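Local coordinates for protein Csc2 (PDB 4TXD) that is a Cas7-family component of the type I-D CRISPR system and probably binds RNA as part of prokaryotic immunity, at residues E54-V59 and L321-V326; A245-L250 and V256-S261; T277-I282 and K305-V310; E281-K286 and K312-R317. One frame throughout, in Å; residues are numbered along the deposited sequence.

In the fold
All four contacts rest on one antiparallel sheet, in which strand 52-61 lies between strands 240-247 and 277-288. Along the chain, contact 1 is the outermost closure. It joins strand 52-61 to the turn and short strand 324-325 that follow helix 307-321, and encloses contact 2, then contacts 3 and 4. Contacts 1, 3 and 4 belong to one side of the fold. Contacts 3 and 4 share strand 277-288 and helix 307-321, with centres about 11 Å apart. Contacts 1 and 4 have centres only about 4 Å apart. Contact 2 packs helix 252-263 on the other face of the sheet, its centre about 20 Å from that of contact 3. Both faces of this RRM-like core thus carry helices.

Contact 1: E54-V59 and L321-V326; sequences EVVFLV and LGFTPV
Phe323 brings the outer end of its ring to Glu54 and Val56 of strand 52-61. The meeting is mainly apolar. Val56 CG2 lies 3.8 Å from Phe323 CE2, and Glu54 CB is 3.9 Å from Phe323 CZ. Both side chains cross the phenylalanine at about a right angle. They approach its ring obliquely. The torsions explain the meeting. Phe323 CG stands beside its backbone N and anti to the carbonyl carbon (chi1 -84°), which sends CE2 and CZ toward the strand. Val56 CG2 has the same relation to its own backbone, while the CG1 branch takes the place beside the carbonyl carbon. Glu54 runs on extended beyond CG, and its carboxylate plane is turned 52° from the ring plane. Glu54 OE1 is 3.9 Å from Phe323 CZ, a contact without a hydrogen bond. The carboxylate bonds elsewhere: OE2 to Arg244 in a salt bridge and to Thr293 N, and OE1 to Ser292 OG. Leu318 of helix 307-321 touches both Val56 and Phe323. Just before the phenylalanine, Gly322 closes that helix in a Schellman motif with positive phi, turning the chain toward short strand 324-325. With an alanine in place of Phe323, a gap would probably open beside Val56 CG2 and the aliphatic part of Glu54 would lose one cover. The chemistry implies a division of labour: the ring packs against the aliphatic stem of Glu54 and against Val56, while the buried carboxylate charge is met by an arginine and two hydrogen-bond donors.

Contact 2: A245-L250 and V256-S261; sequences AELVDL and VATLYS
The carbonyl O of Ala257, next to the Thr258 that meets Leu247, takes two bonds from Ser261. Ser261 N donates at 2.8 Å as part of the helix ladder. Ser261 OG donates at 2.9 Å, tilted 30° from the carbonyl plane. The two donors arrive from opposite faces of that plane. The OG bond ties the side chain back to its own helix. The contact itself is apolar. Leu247 of strand 240-247 and Thr258 of helix 252-263 reach toward each other tip to tip, with Leu247 CD2 at 3.9 Å from Thr258 CG2. The threonine methyl is anti to its backbone N, and OG1 sits beside that N (chi1 -66°). There OG1 bonds to Glu254 O, one turn earlier. This bond fixes the rotation and leaves the methyl to face the leucine. Leu250 CD1 comes within 4.2 Å of Thr258 OG1, a looser touch. Val197 of the neighbouring strand 197-204 touches both Leu247 and Thr258, and Met105 of helix 94-115 touches Thr258 as well. The strand, turn and helix begin a beta-alpha-beta crossover to strand 277-288, consistent with the third strand and second helix of an RRM fold. Chemically, the hydroxyls of Thr258 and Ser261 are satisfied by carbonyls of their own helix, and the bonded Thr258 OG1 leaves its methyl as the group that meets Leu247.

Contact 3: T277-I282 and K305-V310; sequences TVRVEI and KGYEEV
Along segment 277-282, Arg279 is the first residue to meet Tyr307, with NH1 3.8 Å from Tyr307 OH. The hydroxyl lies at the edge of the guanidinium, near its plane. The arginine chain is extended from CG to NE, and the guanidinium and ring planes are 70° apart. Two residues on, Glu281 reaches the same hydroxyl. Its OE1 accepts a bond from Tyr307 OH at 2.5 Å, on the syn side and 21° out of the carboxylate plane. Arg279 NH1 also forms a salt bridge with Glu281 OE2 (3.2 Å), and one guanidinium face lies over Glu281 CG. Glu281 has two conformers; these contacts belong to one of them, and the 2.5 Å length is doubtful. Tyr307 CG is anti to its backbone N (chi1 173°), which carries the ring from the first turn of helix 307-321 toward the strand. Arg60 adds a cation-pi contact to that ring. A phenylalanine in its place would probably leave Glu281 OE1 without this bond, with the carboxylate held mainly from the Arg279 side. The cluster joins helix 307-321 to strand 277-288, between strands 52-61 and 324-325, consistent with an extra helix on an RRM-like core, opposite helix 252-263.

Contact 4: E281-K286 and K312-R317; sequences EILGVK and KNLKER
This is a helix-on-sheet contact, where Leu283 of strand 277-288 meets Leu314 and Lys315 in the middle of helix 307-321. Leu283 CD1 is 3.9 Å from Leu314 CD2, and also 4.2 Å from Leu314 CB. The two leucine side chains cross at about a right angle, so a single methyl of Leu283 lies against the flank of Leu314. The other branch serves a second partner: Leu283 CD2 is 4.2 Å from Lys315 CE. Leu283 CG stands beside its backbone N (chi1 -61°), which directs the branch point toward the helix, and chi2 (-174°) sets CD1 toward Leu314 and CD2 toward Lys315. The lysine chain is extended beyond CG and offers its CE methylene to Leu283 CD2. Its NZ remains 6.3 Å from Glu281 OE2, too far for a salt bridge. Leu283 and Gly284 form a classic beta bulge, both facing Val56 of the adjacent strand. Leu58 of that strand touches both leucines, and Leu298 of helix 295-301 touches Leu314. The chemistry is that of an apolar leucine pair with a lysine at its exposed side: Lys315 adds one loose CE touch at the margin and keeps its ammonium group beyond the leucine.

Contact 1: E54-V59 and L321-V326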
loop_
_atom_site.group_PDB
_atom_site.type_symbol
_atom_site.label_atom_id
_atom_site.label_comp_id
_atom_site.label_asym_id
_atom_site.label_seq_id
_atom_site.Cartn_x
_atom_site.Cartn_y
_atom_site.Cartn_z
ATOM N N GLU A 54 -11.247 -6.383 1.469
ATOM C CA GLU A 54 -11.162 -5.559 0.260
ATOM C C GLU A 54 -11.283 -4.076 0.580
ATOM O O GLU A 54 -12.169 -3.672 1.337
ATOM C CB GLU A 54 -12.262 -5.924 -0.733
ATOM C CG GLU A 54 -12.105 -7.236 -1.436
ATOM C CD GLU A 54 -13.315 -7.538 -2.283
ATOM O OE1 GLU A 54 -14.366 -7.870 -1.699
ATOM O OE2 GLU A 54 -13.223 -7.435 -3.525
ATOM N N VAL A 55 -10.404 -3.260 -0.000
ATOM C CA VAL A 55 -10.566 -1.816 0.078
ATOM C C VAL A 55 -10.643 -1.218 -1.337
ATOM O O VAL A 55 -9.802 -1.507 -2.196
ATOM C CB VAL A 55 -9.431 -1.151 0.893
ATOM C CG1 VAL A 55 -8.081 -1.498 0.336
ATOM C CG2 VAL A 55 -9.612 0.348 0.930
ATOM N N VAL A 56 -11.684 -0.427 -1.588
ATOM C CA VAL A 56 -11.860 0.225 -2.890
ATOM C C VAL A 56 -11.654 1.708 -2.705
ATOM O O VAL A 56 -12.155 2.301 -1.737
ATOM C CB VAL A 56 -13.252 -0.060 -3.501
ATOM C CG1 VAL A 56 -13.490 0.778 -4.767
ATOM C CG2 VAL A 56 -13.389 -1.534 -3.826
ATOM N N PHE A 57 -10.906 2.310 -3.622
ATOM C CA PHE A 57 -10.513 3.687 -3.488
ATOM C C PHE A 57 -10.423 4.391 -4.838
ATOM O O PHE A 57 -10.434 3.752 -5.896
ATOM C CB PHE A 57 -9.169 3.791 -2.731
ATOM C CG PHE A 57 -8.017 3.055 -3.395
ATOM C CD1 PHE A 57 -7.816 1.691 -3.182
ATOM C CD2 PHE A 57 -7.114 3.742 -4.197
ATOM C CE1 PHE A 57 -6.740 1.019 -3.794
ATOM C CE2 PHE A 57 -6.036 3.083 -4.812
ATOM C CZ PHE A 57 -5.851 1.717 -4.602
ATOM N N LEU A 58 -10.341 5.705 -4.787
ATOM C CA LEU A 58 -10.163 6.531 -5.952
ATOM C C LEU A 58 -8.837 7.247 -5.901
ATOM O O LEU A 58 -8.432 7.692 -4.884
ATOM C CB LEU A 58 -11.262 7.582 -6.043
ATOM C CG LEU A 58 -12.686 7.121 -6.240
ATOM C CD1 LEU A 58 -13.644 8.287 -6.340
ATOM C CD2 LEU A 58 -12.805 6.181 -7.410
ATOM N N VAL A 59 -8.191 7.365 -7.042
ATOM C CA VAL A 59 -7.016 8.194 -7.193
ATOM C C VAL A 59 -7.307 9.285 -8.222
ATOM O O VAL A 59 -7.627 8.988 -9.375
ATOM C CB VAL A 59 -5.792 7.380 -7.658
ATOM C CG1 VAL A 59 -4.553 8.279 -7.724
ATOM C CG2 VAL A 59 -5.567 6.188 -6.727
ATOM N N LEU A 321 -22.917 -4.174 -3.110
ATOM C CA LEU A 321 -21.970 -5.280 -2.969
ATOM C C LEU A 321 -21.747 -5.667 -1.507
ATOM O O LEU A 321 -21.091 -6.667 -1.220
ATOM C CB LEU A 321 -20.628 -4.924 -3.622
ATOM C CG LEU A 321 -20.556 -5.109 -5.140
ATOM C CD1 LEU A 321 -19.201 -4.661 -5.677
ATOM C CD2 LEU A 321 -20.829 -6.550 -5.501
ATOM N N GLY A 322 -22.284 -4.867 -0.591
ATOM C CA GLY A 322 -22.198 -5.174 0.823
ATOM C C GLY A 322 -20.983 -4.572 1.497
ATOM O O GLY A 322 -20.570 -5.034 2.558
ATOM N N PHE A 323 -20.407 -3.548 0.870
ATOM C CA PHE A 323 -19.282 -2.805 1.433
ATOM C C PHE A 323 -19.722 -1.843 2.527
ATOM O O PHE A 323 -20.793 -1.248 2.450
ATOM C CB PHE A 323 -18.556 -2.006 0.341
ATOM C CG PHE A 323 -17.529 -2.792 -0.425
ATOM C CD1 PHE A 323 -17.909 -3.789 -1.317
ATOM C CD2 PHE A 323 -16.178 -2.495 -0.282
ATOM C CE1 PHE A 323 -16.956 -4.511 -2.033
ATOM C CE2 PHE A 323 -15.218 -3.201 -0.989
ATOM C CZ PHE A 323 -15.603 -4.217 -1.866
ATOM N N THR A 324 -18.874 -1.680 3.537
ATOM C CA THR A 324 -19.065 -0.657 4.545
ATOM C C THR A 324 -18.419 0.625 4.077
ATOM O O THR A 324 -17.213 0.648 3.827
ATOM C CB THR A 324 -18.452 -1.060 5.890
ATOM O OG1 THR A 324 -19.033 -2.294 6.321
ATOM C CG2 THR A 324 -18.671 0.027 6.926
ATOM N N PRO A 325 -19.215 1.698 3.953
ATOM C CA PRO A 325 -18.678 2.968 3.469
ATOM C C PRO A 325 -17.594 3.464 4.388
ATOM O O PRO A 325 -17.633 3.176 5.581
ATOM C CB PRO A 325 -19.895 3.908 3.486
ATOM C CG PRO A 325 -20.863 3.258 4.411
ATOM C CD PRO A 325 -20.652 1.786 4.261
ATOM N N VAL A 326 -16.620 4.173 3.834
ATOM C CA VAL A 326 -15.610 4.818 4.652
ATOM C C VAL A 326 -15.650 6.315 4.423
ATOM O O VAL A 326 -15.665 6.778 3.280
ATOM C CB VAL A 326 -14.203 4.288 4.345
ATOM C CG1 VAL A 326 -13.147 5.145 5.045
ATOM C CG2 VAL A 326 -14.088 2.818 4.740
#

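Contact 2: A245-L250 and V256-S261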
loop_
_atom_site.group_PDB
_atom_site.type_symbol
_atom_site.label_atom_id
_atom_site.label_comp_id
_atom_site.label_asym_id
_atom_site.label_seq_id
_atom_site.Cartn_x
_atom_site.Cartn_y
_atom_site.Cartn_z
ATOM N N ALA A 245 -7.543 -2.913 -3.260
ATOM C CA ALA A 245 -6.501 -3.699 -2.613
ATOM C C ALA A 245 -7.118 -4.769 -1.728
ATOM O O ALA A 245 -8.240 -4.612 -1.232
ATOM C CB ALA A 245 -5.569 -2.803 -1.806
ATOM N N GLU A 246 -6.402 -5.880 -1.575
ATOM C CA GLU A 246 -6.795 -6.912 -0.619
ATOM C C GLU A 246 -5.802 -6.933 0.546
ATOM O O GLU A 246 -4.586 -7.002 0.343
ATOM C CB GLU A 246 -6.876 -8.283 -1.298
ATOM C CG GLU A 246 -8.083 -8.415 -2.213
ATOM C CD GLU A 246 -8.213 -9.805 -2.804
ATOM O OE1 GLU A 246 -7.462 -10.711 -2.373
ATOM O OE2 GLU A 246 -9.056 -9.992 -3.706
ATOM N N LEU A 247 -6.335 -6.825 1.758
ATOM C CA LEU A 247 -5.534 -6.739 2.978
ATOM C C LEU A 247 -5.769 -8.015 3.774
ATOM O O LEU A 247 -6.901 -8.311 4.135
ATOM C CB LEU A 247 -5.912 -5.503 3.806
ATOM C CG LEU A 247 -5.320 -4.157 3.378
ATOM C CD1 LEU A 247 -5.623 -3.821 1.918
ATOM C CD2 LEU A 247 -5.812 -3.031 4.296
ATOM N N VAL A 248 -4.714 -8.790 4.005
ATOM C CA VAL A 248 -4.870 -10.087 4.667
ATOM C C VAL A 248 -3.980 -10.208 5.906
ATOM O O VAL A 248 -2.869 -9.679 5.935
ATOM C CB VAL A 248 -4.548 -11.268 3.700
ATOM C CG1 VAL A 248 -5.530 -11.296 2.543
ATOM C CG2 VAL A 248 -3.144 -11.153 3.169
ATOM N N ASP A 249 -4.492 -10.891 6.926
ATOM C CA ASP A 249 -3.733 -11.213 8.137
ATOM C C ASP A 249 -3.122 -9.996 8.817
ATOM O O ASP A 249 -2.043 -10.077 9.406
ATOM C CB ASP A 249 -2.640 -12.236 7.807
ATOM C CG ASP A 249 -3.216 -13.552 7.345
ATOM O OD1 ASP A 249 -4.290 -13.926 7.861
ATOM O OD2 ASP A 249 -2.619 -14.202 6.463
ATOM N N LEU A 250 -3.821 -8.866 8.741
ATOM C CA LEU A 250 -3.389 -7.664 9.430
ATOM C C LEU A 250 -4.021 -7.561 10.809
ATOM O O LEU A 250 -5.128 -8.048 11.035
ATOM C CB LEU A 250 -3.750 -6.400 8.629
ATOM C CG LEU A 250 -3.171 -6.241 7.224
ATOM C CD1 LEU A 250 -3.505 -4.862 6.704
ATOM C CD2 LEU A 250 -1.660 -6.455 7.244
ATOM N N VAL A 256 -5.421 0.013 9.876
ATOM C CA VAL A 256 -5.730 1.436 9.909
ATOM C C VAL A 256 -4.585 2.257 9.349
ATOM O O VAL A 256 -4.815 3.195 8.579
ATOM C CB VAL A 256 -6.069 1.915 11.334
ATOM C CG1 VAL A 256 -6.248 3.442 11.346
ATOM C CG2 VAL A 256 -7.329 1.206 11.821
ATOM N N ALA A 257 -3.350 1.903 9.704
ATOM C CA ALA A 257 -2.193 2.620 9.166
ATOM C C ALA A 257 -2.074 2.437 7.647
ATOM O O ALA A 257 -1.607 3.335 6.943
ATOM C CB ALA A 257 -0.903 2.165 9.853
ATOM N N THR A 258 -2.485 1.274 7.149
ATOM C CA THR A 258 -2.417 1.038 5.709
ATOM C C THR A 258 -3.449 1.926 5.006
ATOM O O THR A 258 -3.120 2.621 4.046
ATOM C CB THR A 258 -2.627 -0.454 5.384
ATOM O OG1 THR A 258 -1.521 -1.186 5.922
ATOM C CG2 THR A 258 -2.686 -0.702 3.873
ATOM N N LEU A 259 -4.683 1.927 5.514
ATOM C CA LEU A 259 -5.725 2.812 4.979
ATOM C C LEU A 259 -5.261 4.263 4.996
ATOM O O LEU A 259 -5.438 5.001 4.033
ATOM C CB LEU A 259 -7.028 2.668 5.775
ATOM C CG LEU A 259 -7.720 1.306 5.696
ATOM C CD1 LEU A 259 -8.989 1.302 6.541
ATOM C CD2 LEU A 259 -8.043 0.948 4.266
ATOM N N TYR A 260 -4.631 4.658 6.091
ATOM C CA TYR A 260 -4.172 6.033 6.274
ATOM C C TYR A 260 -3.004 6.398 5.362
ATOM O O TYR A 260 -2.899 7.533 4.897
ATOM C CB TYR A 260 -3.785 6.239 7.744
ATOM C CG TYR A 260 -3.356 7.632 8.135
ATOM C CD1 TYR A 260 -4.298 8.638 8.362
ATOM C CD2 TYR A 260 -2.012 7.936 8.323
ATOM C CE1 TYR A 260 -3.901 9.908 8.745
ATOM C CE2 TYR A 260 -1.610 9.201 8.715
ATOM C CZ TYR A 260 -2.560 10.182 8.924
ATOM O OH TYR A 260 -2.154 11.434 9.308
ATOM N N SER A 261 -2.114 5.444 5.103
ATOM C CA SER A 261 -1.007 5.710 4.194
ATOM C C SER A 261 -1.547 5.978 2.788
ATOM O O SER A 261 -1.060 6.859 2.081
ATOM C CB SER A 261 -0.022 4.535 4.171
ATOM O OG SER A 261 0.661 4.413 5.422
#

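Contact 3: T277-I282 and K305-V310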
loop_
_atom_site.group_PDB
_atom_site.type_symbol
_atom_site.label_atom_id
_atom_site.label_comp_id
_atom_site.label_asym_id
_atom_site.label_seq_id
_atom_site.Cartn_x
_atom_site.Cartn_y
_atom_site.Cartn_z
ATOM N N THR A 277 1.020 15.006 -8.580
ATOM C CA THR A 277 0.212 15.148 -7.374
ATOM C C THR A 277 -1.147 14.482 -7.514
ATOM O O THR A 277 -1.856 14.690 -8.498
ATOM C CB THR A 277 0.011 16.645 -7.032
ATOM O OG1 THR A 277 1.289 17.294 -6.998
ATOM C CG2 THR A 277 -0.690 16.805 -5.695
ATOM N N VAL A 278 -1.521 13.679 -6.524
ATOM C CA VAL A 278 -2.826 13.053 -6.539
ATOM C C VAL A 278 -3.592 13.375 -5.271
ATOM O O VAL A 278 -3.031 13.885 -4.304
ATOM C CB VAL A 278 -2.745 11.508 -6.672
ATOM C CG1 VAL A 278 -2.030 11.120 -7.969
ATOM C CG2 VAL A 278 -2.059 10.892 -5.439
ATOM N N ARG A 279 -4.880 13.073 -5.311
ATOM C CA ARG A 279 -5.702 12.975 -4.122
ATOM C C ARG A 279 -6.356 11.600 -4.124
ATOM O O ARG A 279 -6.966 11.171 -5.112
ATOM C CB ARG A 279 -6.757 14.086 -4.061
ATOM C CG ARG A 279 -7.605 14.008 -2.803
ATOM C CD ARG A 279 -8.565 15.183 -2.653
ATOM N NE ARG A 279 -9.387 15.028 -1.452
ATOM C CZ ARG A 279 -10.668 14.666 -1.456
ATOM N NH1 ARG A 279 -11.296 14.445 -2.604
ATOM N NH2 ARG A 279 -11.326 14.541 -0.310
ATOM N N VAL A 280 -6.198 10.892 -3.015
ATOM C CA VAL A 280 -6.733 9.554 -2.886
ATOM C C VAL A 280 -7.869 9.573 -1.900
ATOM O O VAL A 280 -7.766 10.210 -0.853
ATOM C CB VAL A 280 -5.649 8.544 -2.408
ATOM C CG1 VAL A 280 -6.250 7.155 -2.231
ATOM C CG2 VAL A 280 -4.457 8.518 -3.390
ATOM N N GLU A 281 -8.956 8.892 -2.225
ATOM C CA GLU A 281 -10.073 8.756 -1.295
ATOM C C GLU A 281 -10.460 7.303 -1.108
ATOM O O GLU A 281 -10.709 6.598 -2.085
ATOM C CB GLU A 281 -11.295 9.522 -1.790
ATOM C CG GLU A 281 -11.043 10.947 -2.178
ATOM C CD GLU A 281 -12.204 11.494 -2.974
ATOM O OE1 GLU A 281 -12.141 11.462 -4.224
ATOM O OE2 GLU A 281 -13.191 11.925 -2.341
ATOM N N ILE A 282 -10.528 6.857 0.146
ATOM C CA ILE A 282 -11.046 5.519 0.440
ATOM C C ILE A 282 -12.571 5.586 0.377
ATOM O O ILE A 282 -13.176 6.457 1.008
ATOM C CB ILE A 282 -10.607 5.004 1.841
ATOM C CG1 ILE A 282 -9.109 5.236 2.073
ATOM C CG2 ILE A 282 -11.019 3.543 2.035
ATOM C CD1 ILE A 282 -8.208 4.411 1.170
ATOM N N LYS A 305 -16.835 7.792 -18.025
ATOM C CA LYS A 305 -17.392 8.709 -17.061
ATOM C C LYS A 305 -16.373 9.489 -16.256
ATOM O O LYS A 305 -15.319 9.021 -16.007
ATOM C CB LYS A 305 -18.330 7.993 -16.112
ATOM C CG LYS A 305 -19.406 7.166 -16.761
ATOM C CD LYS A 305 -20.047 7.878 -17.914
ATOM C CE LYS A 305 -21.136 7.041 -18.553
ATOM N NZ LYS A 305 -21.778 7.707 -19.699
ATOM N N GLY A 306 -16.749 10.691 -15.857
ATOM C CA GLY A 306 -15.887 11.572 -15.109
ATOM C C GLY A 306 -15.981 11.452 -13.605
ATOM O O GLY A 306 -16.770 10.723 -13.117
ATOM N N TYR A 307 -15.142 12.188 -12.900
ATOM C CA TYR A 307 -14.966 12.034 -11.470
ATOM C C TYR A 307 -16.245 11.954 -10.633
ATOM O O TYR A 307 -16.435 11.038 -9.908
ATOM C CB TYR A 307 -14.019 13.088 -10.905
ATOM C CG TYR A 307 -13.927 13.095 -9.405
ATOM C CD1 TYR A 307 -13.202 12.140 -8.730
ATOM C CD2 TYR A 307 -14.567 14.055 -8.663
ATOM C CE1 TYR A 307 -13.123 12.140 -7.359
ATOM C CE2 TYR A 307 -14.490 14.074 -7.304
ATOM C CZ TYR A 307 -13.779 13.108 -6.646
ATOM O OH TYR A 307 -13.694 13.121 -5.306
ATOM N N GLU A 308 -17.100 12.951 -10.741
ATOM C CA GLU A 308 -18.290 12.999 -9.917
ATOM C C GLU A 308 -19.248 11.885 -10.234
ATOM O O GLU A 308 -19.807 11.322 -9.354
ATOM C CB GLU A 308 -18.965 14.357 -9.989
ATOM C CG GLU A 308 -18.095 15.497 -9.530
ATOM C CD GLU A 308 -17.936 15.561 -8.028
ATOM O OE1 GLU A 308 -18.670 14.874 -7.332
ATOM O OE2 GLU A 308 -17.072 16.294 -7.561
ATOM N N GLU A 309 -19.418 11.561 -11.495
ATOM C CA GLU A 309 -20.303 10.492 -11.873
ATOM C C GLU A 309 -19.764 9.147 -11.392
ATOM O O GLU A 309 -20.474 8.317 -10.904
ATOM C CB GLU A 309 -20.548 10.482 -13.360
ATOM C CG GLU A 309 -21.564 9.471 -13.783
ATOM C CD GLU A 309 -22.017 9.627 -15.218
ATOM O OE1 GLU A 309 -21.625 10.568 -15.872
ATOM O OE2 GLU A 309 -22.742 8.780 -15.683
ATOM N N VAL A 310 -18.477 8.957 -11.556
ATOM C CA VAL A 310 -17.844 7.740 -11.110
ATOM C C VAL A 310 -18.032 7.548 -9.614
ATOM O O VAL A 310 -18.386 6.513 -9.192
ATOM C CB VAL A 310 -16.355 7.729 -11.476
ATOM C CG1 VAL A 310 -15.619 6.606 -10.786
ATOM C CG2 VAL A 310 -16.192 7.603 -12.958
#

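Contact 4: E281-K286 and K312-R317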
loop_
_atom_site.group_PDB
_atom_site.type_symbol
_atom_site.label_atom_id
_atom_site.label_comp_id
_atom_site.label_asym_id
_atom_site.label_seq_id
_atom_site.Cartn_x
_atom_site.Cartn_y
_atom_site.Cartn_z
ATOM N N GLU A 281 -8.956 8.892 -2.225
ATOM C CA GLU A 281 -10.073 8.756 -1.295
ATOM C C GLU A 281 -10.460 7.303 -1.108
ATOM O O GLU A 281 -10.709 6.598 -2.085
ATOM C CB GLU A 281 -11.295 9.522 -1.790
ATOM C CG GLU A 281 -11.043 10.947 -2.178
ATOM C CD GLU A 281 -12.204 11.494 -2.974
ATOM O OE1 GLU A 281 -12.141 11.462 -4.224
ATOM O OE2 GLU A 281 -13.191 11.925 -2.341
ATOM N N ILE A 282 -10.528 6.857 0.146
ATOM C CA ILE A 282 -11.046 5.519 0.440
ATOM C C ILE A 282 -12.571 5.586 0.377
ATOM O O ILE A 282 -13.176 6.457 1.008
ATOM C CB ILE A 282 -10.607 5.004 1.841
ATOM C CG1 ILE A 282 -9.109 5.236 2.073
ATOM C CG2 ILE A 282 -11.019 3.543 2.035
ATOM C CD1 ILE A 282 -8.208 4.411 1.170
ATOM N N LEU A 283 -13.191 4.686 -0.355
ATOM C CA LEU A 283 -14.625 4.661 -0.464
ATOM C C LEU A 283 -15.311 3.591 0.362
ATOM O O LEU A 283 -16.423 3.754 0.767
ATOM C CB LEU A 283 -15.062 4.510 -1.900
ATOM C CG LEU A 283 -14.635 5.613 -2.845
ATOM C CD1 LEU A 283 -15.269 5.394 -4.181
ATOM C CD2 LEU A 283 -14.994 6.963 -2.308
ATOM N N GLY A 284 -14.647 2.485 0.581
ATOM C CA GLY A 284 -15.317 1.391 1.261
ATOM C C GLY A 284 -14.458 0.176 1.512
ATOM O O GLY A 284 -13.461 -0.052 0.815
ATOM N N VAL A 285 -14.845 -0.600 2.518
ATOM C CA VAL A 285 -14.175 -1.862 2.823
ATOM C C VAL A 285 -15.182 -3.001 2.956
ATOM O O VAL A 285 -16.360 -2.778 3.214
ATOM C CB VAL A 285 -13.346 -1.781 4.126
ATOM C CG1 VAL A 285 -12.264 -0.725 4.010
ATOM C CG2 VAL A 285 -14.260 -1.494 5.322
ATOM N N LYS A 286 -14.711 -4.226 2.763
ATOM C CA LYS A 286 -15.539 -5.404 2.958
ATOM C C LYS A 286 -14.676 -6.603 3.331
ATOM O O LYS A 286 -13.695 -6.905 2.651
ATOM C CB LYS A 286 -16.352 -5.722 1.704
ATOM C CG LYS A 286 -17.398 -6.796 1.937
ATOM C CD LYS A 286 -18.071 -7.237 0.656
ATOM C CE LYS A 286 -19.107 -8.313 0.941
ATOM N NZ LYS A 286 -19.853 -8.706 -0.282
ATOM N N LYS A 312 -20.232 8.804 -7.565
ATOM C CA LYS A 312 -21.612 8.492 -7.287
ATOM C C LYS A 312 -21.948 7.066 -7.636
ATOM O O LYS A 312 -22.449 6.370 -6.831
ATOM C CB LYS A 312 -22.541 9.470 -7.996
ATOM C CG LYS A 312 -23.979 9.030 -8.043
ATOM C CD LYS A 312 -24.828 9.910 -8.947
ATOM C CE LYS A 312 -26.239 10.047 -8.415
ATOM N NZ LYS A 312 -27.206 9.198 -9.157
ATOM N N ASN A 313 -21.656 6.643 -8.846
ATOM C CA ASN A 313 -21.968 5.306 -9.282
ATOM C C ASN A 313 -21.324 4.258 -8.390
ATOM O O ASN A 313 -21.897 3.264 -8.082
ATOM C CB ASN A 313 -21.468 5.041 -10.695
ATOM C CG ASN A 313 -22.190 5.829 -11.754
ATOM O OD1 ASN A 313 -21.778 5.827 -12.903
ATOM N ND2 ASN A 313 -23.255 6.494 -11.386
ATOM N N LEU A 314 -20.085 4.513 -8.028
ATOM C CA LEU A 314 -19.306 3.588 -7.242
ATOM C C LEU A 314 -19.855 3.410 -5.831
ATOM O O LEU A 314 -19.969 2.336 -5.358
ATOM C CB LEU A 314 -17.875 4.075 -7.189
ATOM C CG LEU A 314 -16.773 3.053 -7.274
ATOM C CD1 LEU A 314 -17.096 1.896 -8.172
ATOM C CD2 LEU A 314 -15.478 3.711 -7.683
ATOM N N LYS A 315 -20.179 4.504 -5.179
ATOM C CA LYS A 315 -20.768 4.447 -3.870
ATOM C C LYS A 315 -22.022 3.610 -3.863
ATOM O O LYS A 315 -22.223 2.859 -2.964
ATOM C CB LYS A 315 -21.035 5.827 -3.336
ATOM C CG LYS A 315 -19.772 6.554 -2.961
ATOM C CD LYS A 315 -20.068 7.751 -2.112
ATOM C CE LYS A 315 -18.853 8.622 -1.952
ATOM N NZ LYS A 315 -19.069 9.890 -1.227
ATOM N N GLU A 316 -22.848 3.723 -4.889
ATOM C CA GLU A 316 -24.025 2.892 -4.978
ATOM C C GLU A 316 -23.666 1.435 -5.202
ATOM O O GLU A 316 -24.224 0.564 -4.601
ATOM C CB GLU A 316 -24.952 3.339 -6.093
ATOM C CG GLU A 316 -25.268 4.810 -6.120
ATOM C CD GLU A 316 -26.259 5.167 -7.204
ATOM O OE1 GLU A 316 -26.406 4.413 -8.173
ATOM O OE2 GLU A 316 -26.901 6.192 -7.082
ATOM N N ARG A 317 -22.732 1.184 -6.091
ATOM C CA ARG A 317 -22.333 -0.169 -6.387
ATOM C C ARG A 317 -21.727 -0.856 -5.173
ATOM O O ARG A 317 -21.975 -2.006 -4.930
ATOM C CB ARG A 317 -21.358 -0.196 -7.546
ATOM C CG ARG A 317 -20.857 -1.557 -7.907
ATOM C CD ARG A 317 -21.882 -2.356 -8.658
ATOM N NE ARG A 317 -21.345 -3.609 -9.094
ATOM C CZ ARG A 317 -21.927 -4.788 -8.928
ATOM N NH1 ARG A 317 -23.099 -4.902 -8.325
ATOM N NH2 ARG A 317 -21.319 -5.872 -9.364
#